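Local coordinates for protein francisella virulence factor (Francisella novicida, PDB 5EVG) that is of unknown molecular function but probably contributes to the virulence of Francisella, at residues V44-H49 against K65-L70. Numbering follows the deposited sequence.
Sequences VRTSTH and KEAIKL
Ala-67 of helix 56-73 rests its methyl group between Val-44 and Thr-46 of strand 42-49, and this small residue illustrates how a helix can lie close upon a sheet. The CA atoms of Val-44 and Ala-67 come within 6.2 Å, and the two segment axes approach to 8.1 Å while running at 148°, roughly antiparallel. Both branches of Val-44 reach the alanine: CG2 lies 3.9 Å from Ala-67 CB, with CG1 slightly farther off. The same CG2 also touches Leu-70 CD1 at 4.0 Å, one turn further along the helix. Leu-98 on the adjacent strand 95-103 and Ile-79 on strand 78-84, the next across the sheet, also touch Ala-67 and complete this densely packed, apolar part.

Thr-46 presents a methyl group rather than its hydroxyl. With chi1 at 66°, CG2 stands anti to the carbonyl carbon and meets Glu-66 CG at 3.7 Å and Ala-67 N at 3.8 Å, while OG1 turns to a hydrogen bond with the carbonyl O of Asn-63, earlier in the helix. A buried polar atom is thus satisfied without interrupting the apolar layer.

Toward solvent the contact becomes looser. Glu-66 lends the strand only its aliphatic part, crossing Thr-46 at a slant; its chain bends at chi2, and the carboxylate forms a salt bridge within the helix, Glu-66 OE1 to Lys-69 NZ at 3.3 Å. No hydrogen bond joins the two segments, and beyond Thr-46 the strand no longer touches this part of the helix. Apolar packing of one helix across a mixed sheet, as here, is characteristic of a two-layer alpha/beta sandwich.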
ATOM      1  N   VAL A  44       0.652   5.046   2.971  1.00 32.59           N
ATOM      2  CA  VAL A  44      -0.262   4.764   1.877  1.00 30.33           C
ATOM      3  C   VAL A  44      -1.238   3.691   2.338  1.00 31.54           C
ATOM      4  O   VAL A  44      -0.843   2.711   2.978  1.00 30.82           O
ATOM      5  CB  VAL A  44       0.498   4.361   0.597  1.00 31.32           C
ATOM      6  CG1 VAL A  44       1.314   3.103   0.805  1.00 33.32           C
ATOM      7  CG2 VAL A  44      -0.465   4.197  -0.566  1.00 37.20           C
ATOM      8  N   ARG A  45      -2.520   3.914   2.070  1.00 30.29           N
ATOM      9  CA  ARG A  45      -3.579   2.990   2.445  1.00 26.99           C
ATOM     10  C   ARG A  45      -4.420   2.743   1.204  1.00 27.87           C
ATOM     11  O   ARG A  45      -4.831   3.702   0.542  1.00 30.57           O
ATOM     12  CB  ARG A  45      -4.446   3.556   3.573  1.00 32.93           C
ATOM     13  CG  ARG A  45      -3.650   4.073   4.778  1.00 44.04           C
ATOM     14  CD  ARG A  45      -4.404   3.845   6.075  1.00 58.67           C
ATOM     15  NE  ARG A  45      -3.520   3.954   7.234  1.00 74.96           N
ATOM     16  CZ  ARG A  45      -3.672   3.261   8.359  1.00 80.20           C
ATOM     17  NH1 ARG A  45      -4.671   2.395   8.473  1.00 82.39           N
ATOM     18  NH2 ARG A  45      -2.820   3.424   9.365  1.00 81.99           N
ATOM     19  N   THR A  46      -4.649   1.472   0.873  1.00 27.24           N
ATOM     20  CA  THR A  46      -5.495   1.108  -0.264  1.00 23.86           C
ATOM     21  C   THR A  46      -6.444  -0.011   0.146  1.00 31.50           C
ATOM     22  O   THR A  46      -6.203  -0.721   1.129  1.00 28.83           O
ATOM     23  CB  THR A  46      -4.668   0.682  -1.488  1.00 27.55           C
ATOM     24  OG1 THR A  46      -3.965  -0.536  -1.208  1.00 29.61           O
ATOM     25  CG2 THR A  46      -3.669   1.780  -1.859  1.00 27.02           C
ATOM     26  N   SER A  47      -7.542  -0.153  -0.607  1.00 29.27           N
ATOM     27  CA  SER A  47      -8.603  -1.067  -0.215  1.00 27.06           C
ATOM     28  C   SER A  47      -9.404  -1.502  -1.438  1.00 31.61           C
ATOM     29  O   SER A  47      -9.616  -0.713  -2.362  1.00 32.30           O
ATOM     30  CB  SER A  47      -9.535  -0.399   0.805  1.00 29.96           C
ATOM     31  OG  SER A  47     -10.576  -1.263   1.194  1.00 55.22           O
ATOM     32  N   THR A  48      -9.872  -2.760  -1.412  1.00 28.98           N
ATOM     33  CA  THR A  48     -10.770  -3.326  -2.420  1.00 27.93           C
ATOM     34  C   THR A  48     -11.744  -4.281  -1.738  1.00 32.30           C
ATOM     35  O   THR A  48     -11.341  -5.081  -0.883  1.00 28.89           O
ATOM     36  CB  THR A  48     -10.004  -4.090  -3.518  1.00 29.18           C
ATOM     37  OG1 THR A  48      -8.925  -3.285  -3.996  1.00 32.20           O
ATOM     38  CG2 THR A  48     -10.926  -4.419  -4.706  1.00 32.66           C
ATOM     39  N   HIS A  49     -13.019  -4.189  -2.113  0.57 35.19           N
ATOM     40  CA  HIS A  49     -14.018  -5.104  -1.579  0.57 33.15           C
ATOM     41  C   HIS A  49     -13.717  -6.536  -2.010  0.57 33.86           C
ATOM     42  O   HIS A  49     -13.183  -6.785  -3.092  0.57 34.76           O
ATOM     43  CB  HIS A  49     -15.417  -4.703  -2.042  0.57 37.50           C
ATOM     44  CG  HIS A  49     -16.470  -5.698  -1.674  0.57 34.74           C
ATOM     45  ND1 HIS A  49     -17.024  -5.759  -0.415  0.57 35.71           N
ATOM     46  CD2 HIS A  49     -17.036  -6.702  -2.384  0.57 37.36           C
ATOM     47  CE1 HIS A  49     -17.906  -6.742  -0.371  0.57 36.26           C
ATOM     48  NE2 HIS A  49     -17.929  -7.333  -1.551  0.57 38.72           N
ATOM     49  N   LYS A  65      -0.683  -2.723  -6.270  1.00 24.22           N
ATOM     50  CA  LYS A  65      -0.502  -1.972  -7.511  1.00 21.18           C
ATOM     51  C   LYS A  65      -0.894  -0.514  -7.327  1.00 24.83           C
ATOM     52  O   LYS A  65      -0.183   0.387  -7.784  1.00 24.09           O
ATOM     53  CB  LYS A  65      -1.319  -2.605  -8.649  1.00 23.57           C
ATOM     54  CG  LYS A  65      -1.100  -1.951 -10.012  1.00 22.94           C
ATOM     55  CD  LYS A  65      -1.986  -2.608 -11.097  1.00 30.64           C
ATOM     56  CE  LYS A  65      -1.706  -2.054 -12.467  1.00 37.72           C
ATOM     57  NZ  LYS A  65      -2.563  -2.755 -13.476  1.00 44.55           N
ATOM     58  N   GLU A  66      -2.027  -0.264  -6.652  1.00 24.24           N
ATOM     59  CA  GLU A  66      -2.460   1.109  -6.408  1.00 22.89           C
ATOM     60  C   GLU A  66      -1.506   1.813  -5.447  1.00 24.71           C
ATOM     61  O   GLU A  66      -1.222   3.009  -5.600  1.00 28.54           O
ATOM     62  CB  GLU A  66      -3.888   1.116  -5.856  1.00 26.46           C
ATOM     63  CG  GLU A  66      -4.413   2.476  -5.409  1.00 34.18           C
ATOM     64  CD  GLU A  66      -4.608   3.454  -6.554  1.00 41.38           C
ATOM     65  OE1 GLU A  66      -4.546   3.037  -7.731  1.00 37.97           O
ATOM     66  OE2 GLU A  66      -4.843   4.643  -6.271  1.00 42.06           O
ATOM     67  N   ALA A  67      -0.996   1.087  -4.457  1.00 24.74           N
ATOM     68  CA  ALA A  67      -0.061   1.704  -3.520  1.00 23.83           C
ATOM     69  C   ALA A  67       1.253   2.063  -4.199  1.00 28.21           C
ATOM     70  O   ALA A  67       1.834   3.116  -3.916  1.00 30.31           O
ATOM     71  CB  ALA A  67       0.179   0.782  -2.327  1.00 20.79           C
ATOM     72  N   ILE A  68       1.747   1.196  -5.083  1.00 28.42           N
ATOM     73  CA  ILE A  68       2.966   1.524  -5.822  1.00 29.99           C
ATOM     74  C   ILE A  68       2.735   2.735  -6.718  1.00 31.27           C
ATOM     75  O   ILE A  68       3.596   3.620  -6.826  1.00 29.89           O
ATOM     76  CB  ILE A  68       3.446   0.292  -6.611  1.00 25.85           C
ATOM     77  CG1 ILE A  68       3.923  -0.784  -5.620  1.00 20.24           C
ATOM     78  CG2 ILE A  68       4.509   0.674  -7.672  1.00 26.18           C
ATOM     79  CD1 ILE A  68       4.115  -2.164  -6.256  1.00 22.16           C
ATOM     80  N   LYS A  69       1.555   2.819  -7.343  1.00 30.73           N
ATOM     81  CA  LYS A  69       1.261   3.966  -8.191  1.00 31.08           C
ATOM     82  C   LYS A  69       1.294   5.261  -7.390  1.00 33.23           C
ATOM     83  O   LYS A  69       1.891   6.249  -7.823  1.00 30.32           O
ATOM     84  CB  LYS A  69      -0.093   3.805  -8.881  1.00 27.58           C
ATOM     85  CG  LYS A  69      -0.419   4.973  -9.784  1.00 36.69           C
ATOM     86  CD  LYS A  69      -1.728   4.776 -10.537  1.00 46.74           C
ATOM     87  CE  LYS A  69      -2.935   5.009  -9.649  1.00 52.18           C
ATOM     88  NZ  LYS A  69      -4.215   4.950 -10.429  1.00 55.22           N
ATOM     89  N   LEU A  70       0.644   5.275  -6.218  1.00 26.61           N
ATOM     90  CA  LEU A  70       0.625   6.480  -5.392  1.00 24.86           C
ATOM     91  C   LEU A  70       2.013   6.810  -4.862  1.00 30.18           C
ATOM     92  O   LEU A  70       2.405   7.987  -4.813  1.00 32.07           O
ATOM     93  CB  LEU A  70      -0.345   6.296  -4.219  1.00 26.70           C
ATOM     94  CG  LEU A  70      -1.818   6.196  -4.586  1.00 29.90           C
ATOM     95  CD1 LEU A  70      -2.674   5.916  -3.360  1.00 37.12           C
ATOM     96  CD2 LEU A  70      -2.242   7.481  -5.284  1.00 35.58           C
TER